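Viral structural protein 4 (Bombyx mori cytoplasmic polyhedrosis virus, PDB 6TZ0) binds GTP, probably through a P-loop NTPase-like domain, and accompanies the viral RNA-dependent RNA polymerase in the transcribing particle. Local coordinates at residues L506-N511 with H542-P547; T268-L273 with K320-S325; H466-F471 with N492-T497; L329-K334 with T501-L506. All blocks are in the same frame, centred on the assembly; numbering follows the deposited sequence.

Contact 1: residues L506-N511 with H542-P547; sequences LLRTIN and HTTVYP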
loop_
_atom_site.group_PDB
_atom_site.type_symbol
_atom_site.label_atom_id
_atom_site.label_comp_id
_atom_site.label_asym_id
_atom_site.label_seq_id
_atom_site.Cartn_x
_atom_site.Cartn_y
_atom_site.Cartn_z
ATOM N N LEU B 506 3.414 -27.431 8.392
ATOM C CA LEU B 506 3.300 -28.668 7.641
ATOM C C LEU B 506 4.184 -29.711 8.304
ATOM O O LEU B 506 5.344 -29.437 8.617
ATOM C CB LEU B 506 3.685 -28.459 6.176
ATOM C CG LEU B 506 3.269 -29.512 5.146
ATOM C CD1 LEU B 506 2.970 -28.820 3.846
ATOM C CD2 LEU B 506 4.341 -30.537 4.915
ATOM N N LEU B 507 3.634 -30.900 8.500
ATOM C CA LEU B 507 4.301 -31.976 9.212
ATOM C C LEU B 507 4.873 -33.000 8.241
ATOM O O LEU B 507 4.207 -33.410 7.289
ATOM C CB LEU B 507 3.312 -32.636 10.177
ATOM C CG LEU B 507 3.626 -33.843 11.058
ATOM C CD1 LEU B 507 2.913 -33.739 12.360
ATOM C CD2 LEU B 507 3.092 -35.061 10.370
ATOM N N ARG B 508 6.115 -33.409 8.491
ATOM C CA ARG B 508 6.736 -34.529 7.802
ATOM C C ARG B 508 7.168 -35.558 8.831
ATOM O O ARG B 508 7.617 -35.198 9.920
ATOM C CB ARG B 508 7.953 -34.100 6.984
ATOM C CG ARG B 508 7.699 -33.080 5.906
ATOM C CD ARG B 508 6.886 -33.623 4.759
ATOM N NE ARG B 508 6.725 -32.622 3.711
ATOM C CZ ARG B 508 7.487 -32.545 2.631
ATOM N NH1 ARG B 508 8.442 -33.436 2.440
ATOM N NH2 ARG B 508 7.281 -31.596 1.733
ATOM N N THR B 509 7.028 -36.837 8.496
ATOM C CA THR B 509 7.438 -37.928 9.371
ATOM C C THR B 509 8.359 -38.882 8.624
ATOM O O THR B 509 8.741 -38.646 7.477
ATOM C CB THR B 509 6.236 -38.708 9.913
ATOM O OG1 THR B 509 5.450 -39.199 8.823
ATOM C CG2 THR B 509 5.389 -37.848 10.810
ATOM N N ILE B 510 8.720 -39.971 9.295
ATOM C CA ILE B 510 9.478 -41.041 8.665
ATOM C C ILE B 510 8.518 -42.057 8.051
ATOM O O ILE B 510 8.452 -43.222 8.458
ATOM C CB ILE B 510 10.407 -41.694 9.704
ATOM C CG1 ILE B 510 9.651 -41.970 11.008
ATOM C CG2 ILE B 510 11.563 -40.788 10.021
ATOM C CD1 ILE B 510 10.181 -43.134 11.719
ATOM N N ASN B 511 7.861 -41.680 6.972
ATOM C CA ASN B 511 6.850 -42.562 6.407
ATOM C C ASN B 511 6.787 -42.330 4.916
ATOM O O ASN B 511 6.537 -41.209 4.469
ATOM C CB ASN B 511 5.474 -42.347 7.040
ATOM C CG ASN B 511 5.351 -42.975 8.411
ATOM O OD1 ASN B 511 5.174 -42.287 9.409
ATOM N ND2 ASN B 511 5.453 -44.294 8.463
ATOM N N HIS B 542 3.875 -23.892 3.500
ATOM C CA HIS B 542 3.976 -23.460 4.885
ATOM C C HIS B 542 5.242 -24.031 5.502
ATOM O O HIS B 542 5.948 -24.828 4.880
ATOM C CB HIS B 542 2.737 -23.869 5.679
ATOM C CG HIS B 542 1.498 -23.158 5.242
ATOM N ND1 HIS B 542 0.565 -23.727 4.406
ATOM C CD2 HIS B 542 1.086 -21.889 5.456
ATOM C CE1 HIS B 542 -0.399 -22.856 4.172
ATOM N NE2 HIS B 542 -0.104 -21.731 4.793
ATOM N N THR B 543 5.540 -23.599 6.726
ATOM C CA THR B 543 6.805 -23.960 7.354
ATOM C C THR B 543 6.801 -25.434 7.733
ATOM O O THR B 543 5.842 -25.932 8.325
ATOM C CB THR B 543 7.061 -23.109 8.595
ATOM O OG1 THR B 543 6.165 -23.506 9.633
ATOM C CG2 THR B 543 6.810 -21.660 8.292
ATOM N N THR B 544 7.867 -26.135 7.372
ATOM C CA THR B 544 7.950 -27.572 7.570
ATOM C C THR B 544 8.499 -27.868 8.957
ATOM O O THR B 544 9.541 -27.337 9.345
ATOM C CB THR B 544 8.832 -28.202 6.495
ATOM O OG1 THR B 544 8.270 -27.928 5.208
ATOM C CG2 THR B 544 8.913 -29.691 6.681
ATOM N N VAL B 545 7.781 -28.699 9.708
ATOM C CA VAL B 545 8.108 -29.011 11.092
ATOM C C VAL B 545 8.133 -30.528 11.239
ATOM O O VAL B 545 7.242 -31.215 10.732
ATOM C CB VAL B 545 7.090 -28.383 12.067
ATOM C CG1 VAL B 545 7.431 -28.712 13.481
ATOM C CG2 VAL B 545 7.043 -26.886 11.920
ATOM N N TYR B 546 9.161 -31.053 11.912
ATOM C CA TYR B 546 9.260 -32.455 12.283
ATOM C C TYR B 546 8.717 -32.668 13.691
ATOM O O TYR B 546 8.566 -31.707 14.448
ATOM C CB TYR B 546 10.713 -32.913 12.186
ATOM C CG TYR B 546 11.224 -32.981 10.774
ATOM C CD1 TYR B 546 10.764 -33.954 9.902
ATOM C CD2 TYR B 546 12.204 -32.114 10.331
ATOM C CE1 TYR B 546 11.228 -34.025 8.616
ATOM C CE2 TYR B 546 12.682 -32.188 9.048
ATOM C CZ TYR B 546 12.194 -33.146 8.194
ATOM O OH TYR B 546 12.669 -33.222 6.909
ATOM N N PRO B 547 8.371 -33.913 14.067
ATOM C CA PRO B 547 7.852 -34.150 15.428
ATOM C C PRO B 547 8.797 -33.809 16.572
ATOM O O PRO B 547 8.328 -33.316 17.610
ATOM C CB PRO B 547 7.522 -35.646 15.402
ATOM C CG PRO B 547 7.178 -35.914 14.017
ATOM C CD PRO B 547 8.081 -35.067 13.192
#

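Contact 2: residues T268-L273 with K320-S325; sequences TMMVNL and KMMNPS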
loop_
_atom_site.group_PDB
_atom_site.type_symbol
_atom_site.label_atom_id
_atom_site.label_comp_id
_atom_site.label_asym_id
_atom_site.label_seq_id
_atom_site.Cartn_x
_atom_site.Cartn_y
_atom_site.Cartn_z
ATOM N N THR B 268 18.849 -44.127 5.169
ATOM C CA THR B 268 19.532 -43.653 6.369
ATOM C C THR B 268 18.632 -42.742 7.197
ATOM O O THR B 268 17.976 -41.845 6.663
ATOM C CB THR B 268 20.818 -42.907 6.018
ATOM O OG1 THR B 268 20.500 -41.751 5.243
ATOM C CG2 THR B 268 21.741 -43.795 5.215
ATOM N N MET B 269 18.630 -42.964 8.512
ATOM C CA MET B 269 17.749 -42.265 9.440
ATOM C C MET B 269 18.542 -41.712 10.615
ATOM O O MET B 269 19.220 -42.466 11.314
ATOM C CB MET B 269 16.662 -43.205 9.966
ATOM C CG MET B 269 15.659 -42.545 10.885
ATOM S SD MET B 269 14.502 -43.736 11.566
ATOM C CE MET B 269 13.487 -44.072 10.140
ATOM N N MET B 270 18.431 -40.408 10.848
ATOM C CA MET B 270 19.028 -39.758 12.009
ATOM C C MET B 270 18.000 -39.701 13.130
ATOM O O MET B 270 16.860 -39.286 12.909
ATOM C CB MET B 270 19.510 -38.352 11.662
ATOM C CG MET B 270 20.638 -38.324 10.665
ATOM S SD MET B 270 21.083 -36.661 10.150
ATOM C CE MET B 270 21.924 -36.078 11.602
ATOM N N VAL B 271 18.400 -40.126 14.327
ATOM C CA VAL B 271 17.510 -40.242 15.478
ATOM C C VAL B 271 18.129 -39.486 16.648
ATOM O O VAL B 271 19.335 -39.587 16.891
ATOM C CB VAL B 271 17.256 -41.725 15.845
ATOM C CG1 VAL B 271 16.387 -41.867 17.075
ATOM C CG2 VAL B 271 16.599 -42.454 14.710
ATOM N N ASN B 272 17.301 -38.736 17.383
ATOM C CA ASN B 272 17.735 -37.973 18.548
ATOM C C ASN B 272 17.653 -38.761 19.840
ATOM O O ASN B 272 17.392 -38.177 20.894
ATOM C CB ASN B 272 16.919 -36.692 18.690
ATOM C CG ASN B 272 17.246 -35.685 17.646
ATOM O OD1 ASN B 272 16.425 -35.359 16.806
ATOM N ND2 ASN B 272 18.445 -35.163 17.702
ATOM N N LEU B 273 17.839 -40.068 19.792
ATOM C CA LEU B 273 17.953 -40.866 20.996
ATOM C C LEU B 273 19.282 -41.599 20.982
ATOM O O LEU B 273 19.883 -41.814 19.930
ATOM C CB LEU B 273 16.810 -41.873 21.119
ATOM C CG LEU B 273 15.406 -41.314 21.309
ATOM C CD1 LEU B 273 14.424 -42.453 21.348
ATOM C CD2 LEU B 273 15.321 -40.478 22.568
ATOM N N LYS B 320 25.813 -37.435 15.777
ATOM C CA LYS B 320 25.457 -36.172 16.409
ATOM C C LYS B 320 23.952 -35.930 16.351
ATOM O O LYS B 320 23.292 -36.273 15.368
ATOM C CB LYS B 320 26.200 -35.033 15.720
ATOM C CG LYS B 320 26.002 -33.698 16.357
ATOM C CD LYS B 320 26.746 -32.616 15.656
ATOM C CE LYS B 320 26.459 -31.311 16.337
ATOM N NZ LYS B 320 25.040 -30.919 16.152
ATOM N N MET B 321 23.403 -35.361 17.424
ATOM C CA MET B 321 21.994 -34.994 17.443
ATOM C C MET B 321 21.687 -33.837 16.508
ATOM O O MET B 321 22.468 -32.895 16.372
ATOM C CB MET B 321 21.545 -34.624 18.853
ATOM C CG MET B 321 21.211 -35.799 19.722
ATOM S SD MET B 321 20.477 -35.255 21.263
ATOM C CE MET B 321 20.175 -36.826 22.060
ATOM N N MET B 322 20.519 -33.912 15.880
ATOM C CA MET B 322 20.015 -32.845 15.035
ATOM C C MET B 322 19.604 -31.638 15.864
ATOM O O MET B 322 19.149 -31.760 17.002
ATOM C CB MET B 322 18.811 -33.334 14.239
ATOM C CG MET B 322 19.121 -34.456 13.293
ATOM S SD MET B 322 17.702 -35.005 12.346
ATOM C CE MET B 322 16.852 -35.975 13.578
ATOM N N ASN B 323 19.757 -30.474 15.281
ATOM C CA ASN B 323 19.271 -29.263 15.897
ATOM C C ASN B 323 18.008 -28.805 15.188
ATOM O O ASN B 323 17.923 -28.905 13.961
ATOM C CB ASN B 323 20.318 -28.150 15.836
ATOM C CG ASN B 323 21.602 -28.530 16.526
ATOM O OD1 ASN B 323 22.647 -28.636 15.891
ATOM N ND2 ASN B 323 21.532 -28.752 17.830
ATOM N N PRO B 324 17.005 -28.333 15.923
ATOM C CA PRO B 324 15.764 -27.900 15.277
ATOM C C PRO B 324 15.932 -26.611 14.489
ATOM O O PRO B 324 16.797 -25.784 14.777
ATOM C CB PRO B 324 14.803 -27.715 16.453
ATOM C CG PRO B 324 15.675 -27.516 17.627
ATOM C CD PRO B 324 16.889 -28.335 17.389
ATOM N N SER B 325 15.086 -26.456 13.476
ATOM C CA SER B 325 15.120 -25.292 12.606
ATOM C C SER B 325 14.638 -24.046 13.340
ATOM O O SER B 325 13.872 -24.112 14.300
ATOM C CB SER B 325 14.255 -25.529 11.372
ATOM O OG SER B 325 14.205 -24.378 10.552
#

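Contact 3: residues H466-F471 with N492-T497; sequences HSERNF and NAQDAT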
loop_
_atom_site.group_PDB
_atom_site.type_symbol
_atom_site.label_atom_id
_atom_site.label_comp_id
_atom_site.label_asym_id
_atom_site.label_seq_id
_atom_site.Cartn_x
_atom_site.Cartn_y
_atom_site.Cartn_z
ATOM N N HIS B 466 -24.270 -27.145 6.012
ATOM C CA HIS B 466 -23.434 -28.333 5.942
ATOM C C HIS B 466 -22.076 -28.037 5.340
ATOM O O HIS B 466 -21.326 -28.968 5.039
ATOM C CB HIS B 466 -24.132 -29.425 5.139
ATOM C CG HIS B 466 -25.416 -29.879 5.747
ATOM N ND1 HIS B 466 -26.632 -29.330 5.410
ATOM C CD2 HIS B 466 -25.673 -30.801 6.701
ATOM C CE1 HIS B 466 -27.586 -29.912 6.110
ATOM N NE2 HIS B 466 -27.030 -30.810 6.902
ATOM N N SER B 467 -21.755 -26.762 5.149
ATOM C CA SER B 467 -20.472 -26.364 4.608
ATOM C C SER B 467 -19.363 -26.648 5.608
ATOM O O SER B 467 -19.590 -26.786 6.811
ATOM C CB SER B 467 -20.477 -24.882 4.256
ATOM O OG SER B 467 -19.230 -24.492 3.720
ATOM N N GLU B 468 -18.143 -26.739 5.092
ATOM C CA GLU B 468 -17.012 -27.044 5.954
ATOM C C GLU B 468 -16.562 -25.814 6.726
ATOM O O GLU B 468 -16.137 -25.932 7.884
ATOM C CB GLU B 468 -15.882 -27.628 5.109
ATOM C CG GLU B 468 -14.739 -28.216 5.898
ATOM C CD GLU B 468 -13.702 -28.872 5.010
ATOM O OE1 GLU B 468 -13.910 -28.909 3.783
ATOM O OE2 GLU B 468 -12.674 -29.345 5.537
ATOM N N ARG B 469 -16.692 -24.638 6.110
ATOM C CA ARG B 469 -16.386 -23.379 6.777
ATOM C C ARG B 469 -17.321 -23.147 7.959
ATOM O O ARG B 469 -16.872 -22.793 9.057
ATOM C CB ARG B 469 -16.458 -22.250 5.745
ATOM C CG ARG B 469 -16.063 -20.849 6.188
ATOM C CD ARG B 469 -17.296 -20.031 6.409
ATOM N NE ARG B 469 -17.063 -18.641 6.787
ATOM C CZ ARG B 469 -17.025 -17.626 5.933
ATOM N NH1 ARG B 469 -17.198 -17.841 4.640
ATOM N NH2 ARG B 469 -16.829 -16.392 6.375
ATOM N N ASN B 470 -18.613 -23.420 7.773
ATOM C CA ASN B 470 -19.558 -23.330 8.879
ATOM C C ASN B 470 -19.336 -24.425 9.910
ATOM O O ASN B 470 -19.611 -24.213 11.091
ATOM C CB ASN B 470 -20.987 -23.427 8.370
ATOM C CG ASN B 470 -22.000 -22.996 9.401
ATOM O OD1 ASN B 470 -21.664 -22.363 10.392
ATOM N ND2 ASN B 470 -23.239 -23.403 9.207
ATOM N N PHE B 471 -18.878 -25.603 9.479
ATOM C CA PHE B 471 -18.570 -26.683 10.413
ATOM C C PHE B 471 -17.479 -26.276 11.389
ATOM O O PHE B 471 -17.648 -26.391 12.608
ATOM C CB PHE B 471 -18.157 -27.931 9.645
ATOM C CG PHE B 471 -17.718 -29.065 10.520
ATOM C CD1 PHE B 471 -18.637 -29.815 11.218
ATOM C CD2 PHE B 471 -16.376 -29.390 10.629
ATOM C CE1 PHE B 471 -18.233 -30.860 12.011
ATOM C CE2 PHE B 471 -15.966 -30.431 11.423
ATOM C CZ PHE B 471 -16.896 -31.170 12.108
ATOM N N ASN B 492 -3.999 -27.266 1.228
ATOM C CA ASN B 492 -3.881 -25.845 1.531
ATOM C C ASN B 492 -5.110 -25.027 1.169
ATOM O O ASN B 492 -5.179 -23.861 1.562
ATOM C CB ASN B 492 -2.681 -25.227 0.815
ATOM C CG ASN B 492 -1.369 -25.743 1.329
ATOM O OD1 ASN B 492 -0.577 -26.296 0.579
ATOM N ND2 ASN B 492 -1.133 -25.574 2.619
ATOM N N ALA B 493 -6.069 -25.578 0.428
ATOM C CA ALA B 493 -7.268 -24.809 0.126
ATOM C C ALA B 493 -8.202 -24.714 1.321
ATOM O O ALA B 493 -9.141 -23.917 1.295
ATOM C CB ALA B 493 -8.009 -25.414 -1.060
ATOM N N GLN B 494 -7.964 -25.499 2.361
ATOM C CA GLN B 494 -8.702 -25.398 3.607
ATOM C C GLN B 494 -8.224 -24.254 4.487
ATOM O O GLN B 494 -8.779 -24.064 5.568
ATOM C CB GLN B 494 -8.601 -26.720 4.355
ATOM C CG GLN B 494 -9.294 -27.841 3.632
ATOM C CD GLN B 494 -9.088 -29.172 4.286
ATOM O OE1 GLN B 494 -8.341 -29.291 5.248
ATOM N NE2 GLN B 494 -9.752 -30.188 3.767
ATOM N N ASP B 495 -7.231 -23.479 4.047
ATOM C CA ASP B 495 -6.805 -22.296 4.785
ATOM C C ASP B 495 -7.892 -21.238 4.838
ATOM O O ASP B 495 -7.948 -20.453 5.788
ATOM C CB ASP B 495 -5.550 -21.711 4.148
ATOM C CG ASP B 495 -4.341 -22.575 4.354
ATOM O OD1 ASP B 495 -4.283 -23.267 5.388
ATOM O OD2 ASP B 495 -3.447 -22.563 3.487
ATOM N N ALA B 496 -8.753 -21.191 3.829
ATOM C CA ALA B 496 -9.908 -20.308 3.832
ATOM C C ALA B 496 -11.085 -20.885 4.604
ATOM O O ALA B 496 -12.122 -20.226 4.710
ATOM C CB ALA B 496 -10.335 -20.009 2.394
ATOM N N THR B 497 -10.946 -22.070 5.147
ATOM C CA THR B 497 -12.068 -22.830 5.672
ATOM C C THR B 497 -11.902 -23.250 7.125
ATOM O O THR B 497 -12.851 -23.119 7.903
ATOM C CB THR B 497 -12.262 -24.045 4.762
ATOM O OG1 THR B 497 -12.598 -23.594 3.445
ATOM C CG2 THR B 497 -13.352 -24.916 5.257
#

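Contact 4: residues L329-K334 with T501-L506; sequences LAVLSK and TDTTVL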
loop_
_atom_site.group_PDB
_atom_site.type_symbol
_atom_site.label_atom_id
_atom_site.label_comp_id
_atom_site.label_asym_id
_atom_site.label_seq_id
_atom_site.Cartn_x
_atom_site.Cartn_y
_atom_site.Cartn_z
ATOM N N LEU B 329 10.686 -23.518 15.064
ATOM C CA LEU B 329 10.559 -23.101 16.456
ATOM C C LEU B 329 9.928 -21.726 16.579
ATOM O O LEU B 329 9.222 -21.465 17.552
ATOM C CB LEU B 329 11.923 -23.095 17.138
ATOM C CG LEU B 329 12.617 -24.436 17.339
ATOM C CD1 LEU B 329 13.992 -24.195 17.896
ATOM C CD2 LEU B 329 11.819 -25.340 18.248
ATOM N N ALA B 330 10.142 -20.856 15.591
ATOM C CA ALA B 330 9.530 -19.533 15.594
ATOM C C ALA B 330 8.012 -19.612 15.475
ATOM O O ALA B 330 7.286 -18.988 16.256
ATOM C CB ALA B 330 10.112 -18.705 14.458
ATOM N N VAL B 331 7.515 -20.392 14.513
ATOM C CA VAL B 331 6.070 -20.495 14.320
ATOM C C VAL B 331 5.424 -21.264 15.474
ATOM O O VAL B 331 4.332 -20.912 15.948
ATOM C CB VAL B 331 5.778 -21.129 12.947
ATOM C CG1 VAL B 331 4.296 -21.311 12.734
ATOM C CG2 VAL B 331 6.345 -20.262 11.848
ATOM N N LEU B 332 6.119 -22.275 15.996
ATOM C CA LEU B 332 5.588 -23.019 17.134
ATOM C C LEU B 332 5.574 -22.180 18.411
ATOM O O LEU B 332 4.638 -22.278 19.210
ATOM C CB LEU B 332 6.395 -24.292 17.334
ATOM C CG LEU B 332 6.240 -25.359 16.258
ATOM C CD1 LEU B 332 7.276 -26.422 16.469
ATOM C CD2 LEU B 332 4.847 -25.944 16.287
ATOM N N SER B 333 6.579 -21.328 18.613
ATOM C CA SER B 333 6.561 -20.450 19.775
ATOM C C SER B 333 5.552 -19.324 19.613
ATOM O O SER B 333 5.055 -18.798 20.611
ATOM C CB SER B 333 7.950 -19.878 20.026
ATOM O OG SER B 333 8.300 -18.970 19.006
ATOM N N LYS B 334 5.245 -18.939 18.373
ATOM C CA LYS B 334 4.133 -18.027 18.123
ATOM C C LYS B 334 2.814 -18.650 18.567
ATOM O O LYS B 334 1.983 -17.993 19.215
ATOM C CB LYS B 334 4.106 -17.673 16.637
ATOM C CG LYS B 334 3.174 -16.565 16.232
ATOM C CD LYS B 334 3.331 -16.287 14.754
ATOM C CE LYS B 334 2.447 -15.151 14.310
ATOM N NZ LYS B 334 2.562 -14.926 12.845
ATOM N N THR B 501 -6.582 -18.617 12.336
ATOM C CA THR B 501 -5.326 -18.854 13.027
ATOM C C THR B 501 -4.295 -17.846 12.559
ATOM O O THR B 501 -4.530 -17.045 11.656
ATOM C CB THR B 501 -4.769 -20.255 12.757
ATOM O OG1 THR B 501 -4.458 -20.377 11.365
ATOM C CG2 THR B 501 -5.764 -21.294 13.101
ATOM N N ASP B 502 -3.122 -17.924 13.162
ATOM C CA ASP B 502 -1.963 -17.208 12.676
ATOM C C ASP B 502 -0.783 -18.146 12.523
ATOM O O ASP B 502 0.285 -17.714 12.084
ATOM C CB ASP B 502 -1.600 -16.072 13.637
ATOM C CG ASP B 502 -0.884 -14.940 12.964
ATOM O OD1 ASP B 502 -0.644 -15.027 11.746
ATOM O OD2 ASP B 502 -0.594 -13.944 13.656
ATOM N N THR B 503 -0.940 -19.412 12.895
ATOM C CA THR B 503 0.137 -20.392 12.892
ATOM C C THR B 503 -0.353 -21.656 12.204
ATOM O O THR B 503 -1.125 -22.420 12.787
ATOM C CB THR B 503 0.597 -20.709 14.312
ATOM O OG1 THR B 503 -0.537 -21.088 15.097
ATOM C CG2 THR B 503 1.283 -19.525 14.955
ATOM N N THR B 504 0.098 -21.878 10.977
ATOM C CA THR B 504 -0.132 -23.134 10.283
ATOM C C THR B 504 1.195 -23.698 9.800
ATOM O O THR B 504 1.992 -22.992 9.176
ATOM C CB THR B 504 -1.144 -22.967 9.133
ATOM O OG1 THR B 504 -1.144 -24.132 8.300
ATOM C CG2 THR B 504 -0.899 -21.734 8.323
ATOM N N VAL B 505 1.441 -24.959 10.139
ATOM C CA VAL B 505 2.683 -25.642 9.826
ATOM C C VAL B 505 2.364 -26.839 8.949
ATOM O O VAL B 505 1.212 -27.231 8.786
ATOM C CB VAL B 505 3.442 -26.089 11.087
ATOM C CG1 VAL B 505 3.820 -24.899 11.919
ATOM C CG2 VAL B 505 2.604 -27.055 11.891
ATOM N N LEU B 506 3.414 -27.431 8.392
ATOM C CA LEU B 506 3.300 -28.668 7.641
ATOM C C LEU B 506 4.184 -29.711 8.304
ATOM O O LEU B 506 5.344 -29.437 8.617
ATOM C CB LEU B 506 3.685 -28.459 6.176
ATOM C CG LEU B 506 3.269 -29.512 5.146
ATOM C CD1 LEU B 506 2.970 -28.820 3.846
ATOM C CD2 LEU B 506 4.341 -30.537 4.915
#

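Contact 1: residues L506-N511 with H542-P547
R508 carries CG opposite its carbonyl carbon (chi1 -60°) and T544 carries its methyl opposite its backbone N, which brings R508 CG to 3.7 Å from T544 CG2. A bend at chi2 (-69°) turns the arginine back along its own strand, where L506 CD2 lies at the edge of the guanidinium and in its plane. R508 CB meets the ring of Y546, 3.7 Å from CE1, although the tyrosine's CB points away from the other strand. The backbone illustrates parallel pairing at the border of a sheet: strand 504-507 is bordered by 543-545, an outer strand, within this chain, of a parallel sheet that fits a P-loop NTPase fold. L506 bonds to the residues before and after its partner T544, through L506 N to T543 O (2.9 Å) and V545 N to L506 O (2.8 Å). A weak bond from R508 N to V545 O (3.3 Å) continues the ladder. L506 and T544 share one face; L507 and V545 lie on the other, where helix 326-340 packs against V545. Beyond the strand, T509 CG2 rests 4.2 Å from P547 CG, while T509 OG1 hydrogen-bonds to A357 O in the P-loop.

Contact 2: residues T268-L273 with K320-S325
M322 reaches from its loop toward strand 266-271, touching M270 and N272. Its CB faces the side-chain amide of N272. CG, placed opposite the carbonyl carbon, meets the methyl of M270, 3.7 Å from M270 CE. SD then passes over the root of the same methionine, 3.9 Å from M270 CB. The chain is straight at chi2 but bends at chi3 (-77°), and this last turn carries CE to the strand backbone, 3.4 Å from M270 O, with the N272 amide also beside it. M270 bends at its own chi3 (74°), and the two thioethers cross with each methyl lying against the other residue; M270 CE also comes within 4.0 Å of K320 O. M321 takes a different course: extended beyond CG, it runs past N272 and puts CE at N272 O (3.3 Å). F548 of helix 547-556 touches both N272 and M322. Methionine packing around the side chain of N272 makes most of the contact, away from the GTP-binding residues. In the fold, the loop after strand 313-319 packs back on the end of 266-271, two places away in the antiparallel sheet, before entering helix 326-340.

Contact 3: residues H466-F471 with N492-T497
T497 presses its methyl group against the stem of E468, with T497 CG2 3.6 Å from E468 CG and 3.7 Å from E468 CB. The methyl is opposite the threonine's backbone N, a torsion that directs it at the start of helix 468-476. It also meets the main chain there, 3.5 Å from R469 N. The same N-H gives a weak capping bond to S467 OG, the N-cap residue, so the methyl and the cap converge on one amide of the first turn. E468, with CG anti to N (chi1 -170°) and an extended chain, runs past T497 at about a right angle and ends near Q494. There E468 OE2 is 3.5 Å from Q494 NE2, with the carboxylate and amide planes 75° apart, a loose approach in which no hydrogen bond forms. Q494 belongs to the 3-10 segment 492-494, and T497 N bonds to Q494 O (3.0 Å), which sets the threonine beside the glutamine. R469 contributes mainly its aliphatic base, with CB 4.1 Å from T497 CG2; its guanidinium leads away to a long, weak ion pair with D354 of the polymerase chain. Around the contact, F471 and E468 pack on Y386 of helix 385-393, while Q494 touches Y352 of strand 347-353, so the contact bridges helix 468-476 and the loop between strands 484-489 and 504-507, with the parallel sheet on the loop's side.

Contact 4: residues L329-K334 with T501-L506
V331 brings helix 326-340 onto strand 504-507, an example of the helix-on-sheet packing expected of a P-loop NTPase-like alpha/beta fold. Its CG1, anti to the backbone N, comes 3.7 Å from V505 CG1, and the two valines run past each other in opposite directions. T503 CG2 lies 3.5 Å from V331 O, so the helix meets V505 with a methyl and T503 with a carbonyl. L332 starts away from segment 501-506, its end swinging back to the border, and packs on V545 and on M550 of helix 547-556. One turn after V331, K334 points toward the residues leading into the strand. With chi1 at -170° and every later torsion near 180°, its aliphatic part passes obliquely over the methyl of T503, CG being 3.7 Å from T503 CG2, and the chain carries the ammonium beyond it to D502. Both are buried, and the salt bridge probably eases burial of the two charges; K631 and R496 of the polymerase chain lie close by, and its A472 O accepts a weak hydrogen bond from K334 NZ. The lysine crosses the aspartate at about a right angle, K334 NZ standing 3.4 Å from both D502 OD1 and D502 OD2.

Contacts 1 and 4 share L506 and use strand 504-507, paired with 543-545 in one and covered by helix 326-340 in the other; V545 joins them, its CG2 3.8 Å from V505 CB and its CG1 3.8 Å from L332 CD1. Contact 2 leads into that helix, P324 CG touching L329 CD1 at 3.7 Å, and meets contact 1 where M269 CE lies 3.8 Å from I510 CD1. Contact 3, its centre about 22 Å from that of contact 1, touches it where N492 packs on H542. Contact 1 is nearest the P-loop, a GTP site without ligand here: the L507 side chain is about 4 Å from that of K359, against about 10 Å for V505 and Q494.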